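D-glycerate 3-kinase (Cryptococcus neoformans var. grubii serotype A, PDB 6CKG) probably phosphorylates D-glycerate to 3-phosphoglycerate, using ATP as the phosphate donor. Local coordinates at residues A[196-201]-A[223-228]; A[217-222]-A[290-295]. All blocks are in the same frame, centred on the assembly; numbering follows the deposited sequence.

In the fold
Following the strand 176-180, the chain runs through helix 191-204 and a partly disordered loop into the short 3-10 turn at 219-222, then through Tyr223 and Ser224 into helix 225-236. Interaction 1 closes this first loop, bringing 223-228 back against helix 191-204 after 21 intervening residues. Interaction 2 spans much further: 217-222 meets 290-295 of helix 281-298 after a stretch that includes helix 225-236, strand 247-253 and helix 258-273. The two closures cross, because 217-222 lies within the first loop and 290-295 beyond it. Their centres are about 9 Å apart, and Tyr223 packs on Pro293, so helices 191-204, 225-236 and 281-298 meet around the loop joining the first two.

Interaction 1 (A[196-201]-A[223-228]); sequences EKYAEA and YSRSTL
Tyr198 reaches from helix 191-204 onto the first turn of the helix that starts at Arg225. Its CB points toward the other segment, and with CG anti to the backbone N (chi1 -176°) the ring extends to it. Arg225 CG covers the middle of one face, 3.6 Å from the centroid of the Tyr198 ring and 8° off the normal, a CH-pi contact; Arg225 CD continues over CD1 and CE1, 3.8 Å from Tyr198 CE1. Tyr198 CD2 is met obliquely by the methyl CD1 of Leu228 at 3.8 Å. Tyr223 O lies at the ring's edge, near its plane, 3.6 Å from Tyr198 CE2, and Tyr198 OH at the tip is 3.9 Å from Tyr223 O. Tyrosine suits the place, being broad enough to touch all three residues. Arginine offers methylenes to the ring while its guanidinium, tilted 69° from the ring plane, pairs through NE with Glu195, a second link to the same helix. Ser224 is the N-cap, its OG accepting from Thr227 N at 3.0 Å. The contact thus packs helix 191-204 against the start of helix 225-236, with Leu228 and Tyr223 also resting on Pro293 of helix 281-298.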
loop_
_atom_site.group_PDB
_atom_site.type_symbol
_atom_site.label_atom_id
_atom_site.label_comp_id
_atom_site.label_asym_id
_atom_site.label_seq_id
_atom_site.Cartn_x
_atom_site.Cartn_y
_atom_site.Cartn_z
ATOM N N GLU A 196 5.131 -17.409 17.048
ATOM C CA GLU A 196 6.509 -17.816 16.800
ATOM C C GLU A 196 7.409 -16.600 16.619
ATOM O O GLU A 196 8.478 -16.506 17.236
ATOM C CB GLU A 196 6.543 -18.721 15.577
ATOM C CG GLU A 196 7.883 -19.193 15.159
ATOM C CD GLU A 196 7.757 -20.059 13.935
ATOM O OE1 GLU A 196 7.133 -21.131 14.044
ATOM O OE2 GLU A 196 8.221 -19.637 12.860
ATOM N N LYS A 197 6.952 -15.632 15.818
ATOM C CA LYS A 197 7.720 -14.410 15.593
ATOM C C LYS A 197 7.823 -13.567 16.855
ATOM O O LYS A 197 8.895 -13.027 17.157
ATOM C CB LYS A 197 7.094 -13.595 14.452
ATOM C CG LYS A 197 7.183 -14.271 13.085
ATOM C CD LYS A 197 6.714 -13.305 11.971
ATOM C CE LYS A 197 6.850 -13.923 10.595
ATOM N NZ LYS A 197 6.549 -12.898 9.536
ATOM N N TYR A 198 6.728 -13.451 17.616
ATOM C CA TYR A 198 6.782 -12.684 18.862
ATOM C C TYR A 198 7.775 -13.293 19.847
ATOM O O TYR A 198 8.592 -12.579 20.445
ATOM C CB TYR A 198 5.384 -12.589 19.484
ATOM C CG TYR A 198 5.339 -11.745 20.720
ATOM C CD1 TYR A 198 5.573 -12.308 21.979
ATOM C CD2 TYR A 198 5.040 -10.387 20.651
ATOM C CE1 TYR A 198 5.530 -11.539 23.123
ATOM C CE2 TYR A 198 4.994 -9.607 21.811
ATOM C CZ TYR A 198 5.243 -10.192 23.032
ATOM O OH TYR A 198 5.202 -9.437 24.180
ATOM N N ALA A 199 7.708 -14.614 20.051
ATOM C CA ALA A 199 8.633 -15.263 20.979
ATOM C C ALA A 199 10.072 -15.151 20.501
ATOM O O ALA A 199 10.993 -14.989 21.312
ATOM C CB ALA A 199 8.268 -16.736 21.164
ATOM N N GLU A 200 10.293 -15.265 19.187
ATOM C CA GLU A 200 11.656 -15.185 18.669
ATOM C C GLU A 200 12.258 -13.814 18.963
ATOM O O GLU A 200 13.395 -13.707 19.439
ATOM C CB GLU A 200 11.662 -15.482 17.167
ATOM C CG GLU A 200 12.969 -15.145 16.454
ATOM C CD GLU A 200 14.124 -16.029 16.895
ATOM O OE1 GLU A 200 13.879 -17.110 17.467
ATOM O OE2 GLU A 200 15.285 -15.636 16.676
ATOM N N ALA A 201 11.490 -12.755 18.706
ATOM C CA ALA A 201 11.930 -11.394 18.995
ATOM C C ALA A 201 12.366 -11.253 20.441
ATOM O O ALA A 201 13.380 -10.613 20.741
ATOM C CB ALA A 201 10.798 -10.409 18.694
ATOM N N TYR A 223 4.300 -3.960 21.812
ATOM C CA TYR A 223 2.861 -4.170 21.817
ATOM C C TYR A 223 2.527 -5.511 22.454
ATOM O O TYR A 223 3.329 -6.449 22.421
ATOM C CB TYR A 223 2.318 -4.086 20.374
ATOM C CG TYR A 223 2.566 -2.718 19.779
ATOM C CD1 TYR A 223 1.750 -1.636 20.111
ATOM C CD2 TYR A 223 3.641 -2.494 18.921
ATOM C CE1 TYR A 223 1.995 -0.368 19.594
ATOM C CE2 TYR A 223 3.886 -1.236 18.394
ATOM C CZ TYR A 223 3.062 -0.185 18.729
ATOM O OH TYR A 223 3.322 1.052 18.202
ATOM N N SER A 224 1.328 -5.599 23.018
ATOM C CA SER A 224 0.868 -6.862 23.570
ATOM C C SER A 224 0.570 -7.851 22.450
ATOM O O SER A 224 0.300 -7.476 21.305
ATOM C CB SER A 224 -0.395 -6.665 24.408
ATOM O OG SER A 224 -1.464 -6.268 23.560
ATOM N N ARG A 225 0.602 -9.134 22.809
ATOM C CA ARG A 225 0.217 -10.184 21.872
ATOM C C ARG A 225 -1.221 -9.995 21.387
ATOM O O ARG A 225 -1.516 -10.201 20.207
ATOM C CB ARG A 225 0.425 -11.562 22.540
ATOM C CG ARG A 225 1.923 -11.951 22.678
ATOM C CD ARG A 225 2.196 -13.232 23.524
ATOM N NE ARG A 225 1.211 -14.250 23.207
ATOM C CZ ARG A 225 0.199 -14.577 24.000
ATOM N NH1 ARG A 225 -0.670 -15.495 23.600
ATOM N NH2 ARG A 225 0.075 -14.009 25.200
ATOM N N SER A 226 -2.132 -9.564 22.267
ATOM C CA SER A 226 -3.514 -9.374 21.821
ATOM C C SER A 226 -3.638 -8.208 20.840
ATOM O O SER A 226 -4.421 -8.276 19.884
ATOM C CB SER A 226 -4.441 -9.170 23.023
ATOM O OG SER A 226 -4.158 -7.951 23.676
ATOM N N THR A 227 -2.878 -7.131 21.046
ATOM C CA THR A 227 -2.903 -6.041 20.078
ATOM C C THR A 227 -2.451 -6.531 18.702
ATOM O O THR A 227 -3.073 -6.218 17.680
ATOM C CB THR A 227 -2.022 -4.878 20.544
ATOM O OG1 THR A 227 -2.693 -4.142 21.569
ATOM C CG2 THR A 227 -1.711 -3.905 19.363
ATOM N N LEU A 228 -1.373 -7.313 18.662
ATOM C CA LEU A 228 -0.855 -7.782 17.377
ATOM C C LEU A 228 -1.805 -8.780 16.720
ATOM O O LEU A 228 -1.984 -8.757 15.500
ATOM C CB LEU A 228 0.539 -8.394 17.554
ATOM C CG LEU A 228 1.616 -7.455 18.101
ATOM C CD1 LEU A 228 2.885 -8.211 18.449
ATOM C CD2 LEU A 228 1.905 -6.327 17.115
#

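Interaction 2 (A[217-222]-A[290-295]); sequences MPTILL and RYMPSY
Thr219 and Ile220 of a 3-10 turn press on Met292 and Pro293 of helix 281-298, and the backbones come close, Ile220 CA lying 4.9 Å from Pro293 CA. Thr219 OG1, set between its backbone N and carbonyl carbon (chi1 63°), sits 3.2 Å from Met292 CB and 3.4 Å from Pro293 CD. The amide N of Pro293 carries no hydrogen and cannot donate to Thr219 OG1, although 3.1 Å away. Thr219 CG2 also packs on the methionine, 3.6 Å from Met292 CB. Ile220 CG2 meets Pro293 CB at 3.8 Å, the two side chains running past each other in opposite senses. Beta-branched residues set methyls close to the main chain where the helix approaches. The proline ring gives a compact apolar surface, and the helix kinks here: the regular i to i-4 bonds are missing at Pro293 and Ser294, and Ser294 N bonds to Tyr291 O instead.

In the next shell, Glu296 grips the turn twice, accepting from Thr219 OG1 and Ile220 N, which satisfies the buried hydroxyl. Leu221 N to Pro218 O (3.1 Å) and Leu222 N to Thr219 O are i to i-3 bonds of a 3-10 segment, docked on a proline-kinked helix with Trp260 of helix 258-273 alongside.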
loop_
_atom_site.group_PDB
_atom_site.type_symbol
_atom_site.label_atom_id
_atom_site.label_comp_id
_atom_site.label_asym_id
_atom_site.label_seq_id
_atom_site.Cartn_x
_atom_site.Cartn_y
_atom_site.Cartn_z
ATOM N N MET A 217 15.678 -2.675 18.636
ATOM C CA MET A 217 14.663 -3.551 19.211
ATOM C C MET A 217 13.559 -3.806 18.193
ATOM O O MET A 217 13.088 -2.860 17.553
ATOM C CB MET A 217 14.071 -2.913 20.466
ATOM C CG MET A 217 13.086 -3.783 21.230
ATOM S SD MET A 217 11.998 -2.797 22.279
ATOM C CE MET A 217 11.714 -3.910 23.652
ATOM N N PRO A 218 13.124 -5.052 18.004
ATOM C CA PRO A 218 11.955 -5.287 17.145
ATOM C C PRO A 218 10.724 -4.589 17.714
ATOM O O PRO A 218 10.409 -4.708 18.903
ATOM C CB PRO A 218 11.810 -6.815 17.145
ATOM C CG PRO A 218 13.194 -7.328 17.513
ATOM C CD PRO A 218 13.714 -6.311 18.494
ATOM N N THR A 219 10.032 -3.831 16.862
ATOM C CA THR A 219 8.944 -3.002 17.369
ATOM C C THR A 219 7.738 -3.819 17.819
ATOM O O THR A 219 6.915 -3.302 18.581
ATOM C CB THR A 219 8.513 -1.982 16.322
ATOM O OG1 THR A 219 8.007 -2.665 15.172
ATOM C CG2 THR A 219 9.689 -1.113 15.919
ATOM N N ILE A 220 7.602 -5.073 17.380
ATOM C CA ILE A 220 6.465 -5.855 17.856
ATOM C C ILE A 220 6.527 -6.016 19.369
ATOM O O ILE A 220 5.489 -6.154 20.022
ATOM C CB ILE A 220 6.374 -7.229 17.155
ATOM C CG1 ILE A 220 7.639 -8.048 17.364
ATOM C CG2 ILE A 220 6.068 -7.047 15.665
ATOM C CD1 ILE A 220 7.542 -9.486 16.803
ATOM N N LEU A 221 7.732 -5.970 19.952
ATOM C CA LEU A 221 7.867 -6.071 21.404
ATOM C C LEU A 221 7.316 -4.850 22.126
ATOM O O LEU A 221 7.199 -4.888 23.352
ATOM C CB LEU A 221 9.330 -6.272 21.803
ATOM C CG LEU A 221 10.004 -7.572 21.336
ATOM C CD1 LEU A 221 11.419 -7.652 21.854
ATOM C CD2 LEU A 221 9.211 -8.791 21.798
ATOM N N LEU A 222 6.988 -3.770 21.405
ATOM C CA LEU A 222 6.342 -2.627 22.040
ATOM C C LEU A 222 4.867 -2.871 22.321
ATOM O O LEU A 222 4.243 -2.067 23.020
ATOM C CB LEU A 222 6.489 -1.374 21.164
ATOM C CG LEU A 222 7.901 -0.823 20.940
ATOM C CD1 LEU A 222 7.895 0.159 19.783
ATOM C CD2 LEU A 222 8.441 -0.163 22.211
ATOM N N ARG A 290 4.302 2.755 15.002
ATOM C CA ARG A 290 2.985 2.156 14.796
ATOM C C ARG A 290 2.918 1.326 13.512
ATOM O O ARG A 290 2.136 0.372 13.446
ATOM C CB ARG A 290 1.892 3.237 14.778
ATOM C CG ARG A 290 1.503 3.794 16.179
ATOM C CD ARG A 290 0.345 4.842 16.152
ATOM N NE ARG A 290 -0.978 4.261 15.869
ATOM C CZ ARG A 290 -1.638 4.411 14.717
ATOM N NH1 ARG A 290 -2.823 3.840 14.537
ATOM N NH2 ARG A 290 -1.117 5.138 13.743
ATOM N N TYR A 291 3.708 1.668 12.486
ATOM C CA TYR A 291 3.712 0.919 11.232
ATOM C C TYR A 291 4.697 -0.243 11.225
ATOM O O TYR A 291 4.418 -1.272 10.602
ATOM C CB TYR A 291 4.044 1.844 10.055
ATOM C CG TYR A 291 2.958 2.849 9.763
ATOM C CD1 TYR A 291 2.848 4.027 10.509
ATOM C CD2 TYR A 291 2.027 2.615 8.755
ATOM C CE1 TYR A 291 1.843 4.944 10.248
ATOM C CE2 TYR A 291 1.022 3.524 8.490
ATOM C CZ TYR A 291 0.939 4.685 9.233
ATOM O OH TYR A 291 -0.062 5.580 8.963
ATOM N N MET A 292 5.848 -0.087 11.877
ATOM C CA MET A 292 6.898 -1.105 11.827
ATOM C C MET A 292 6.458 -2.513 12.230
ATOM O O MET A 292 6.958 -3.474 11.624
ATOM C CB MET A 292 8.084 -0.662 12.697
ATOM C CG MET A 292 9.206 0.002 11.932
ATOM S SD MET A 292 9.931 -1.053 10.656
ATOM C CE MET A 292 9.645 -0.005 9.245
ATOM N N PRO A 293 5.581 -2.723 13.224
ATOM C CA PRO A 293 5.160 -4.108 13.508
ATOM C C PRO A 293 4.504 -4.778 12.317
ATOM O O PRO A 293 4.647 -5.995 12.144
ATOM C CB PRO A 293 4.175 -3.962 14.678
ATOM C CG PRO A 293 4.369 -2.605 15.207
ATOM C CD PRO A 293 4.933 -1.757 14.131
ATOM N N SER A 294 3.810 -4.009 11.471
ATOM C CA SER A 294 3.188 -4.601 10.296
ATOM C C SER A 294 4.230 -5.037 9.276
ATOM O O SER A 294 4.071 -6.087 8.647
ATOM C CB SER A 294 2.197 -3.618 9.661
ATOM O OG SER A 294 0.986 -3.574 10.406
ATOM N N TYR A 295 5.270 -4.218 9.062
ATOM C CA TYR A 295 6.388 -4.636 8.220
ATOM C C TYR A 295 7.034 -5.902 8.763
ATOM O O TYR A 295 7.312 -6.842 8.009
ATOM C CB TYR A 295 7.436 -3.521 8.122
ATOM C CG TYR A 295 7.032 -2.302 7.309
ATOM C CD1 TYR A 295 7.148 -2.290 5.924
ATOM C CD2 TYR A 295 6.584 -1.149 7.935
ATOM C CE1 TYR A 295 6.795 -1.163 5.178
ATOM C CE2 TYR A 295 6.227 -0.020 7.197
ATOM C CZ TYR A 295 6.332 -0.034 5.828
ATOM O OH TYR A 295 5.986 1.092 5.112
#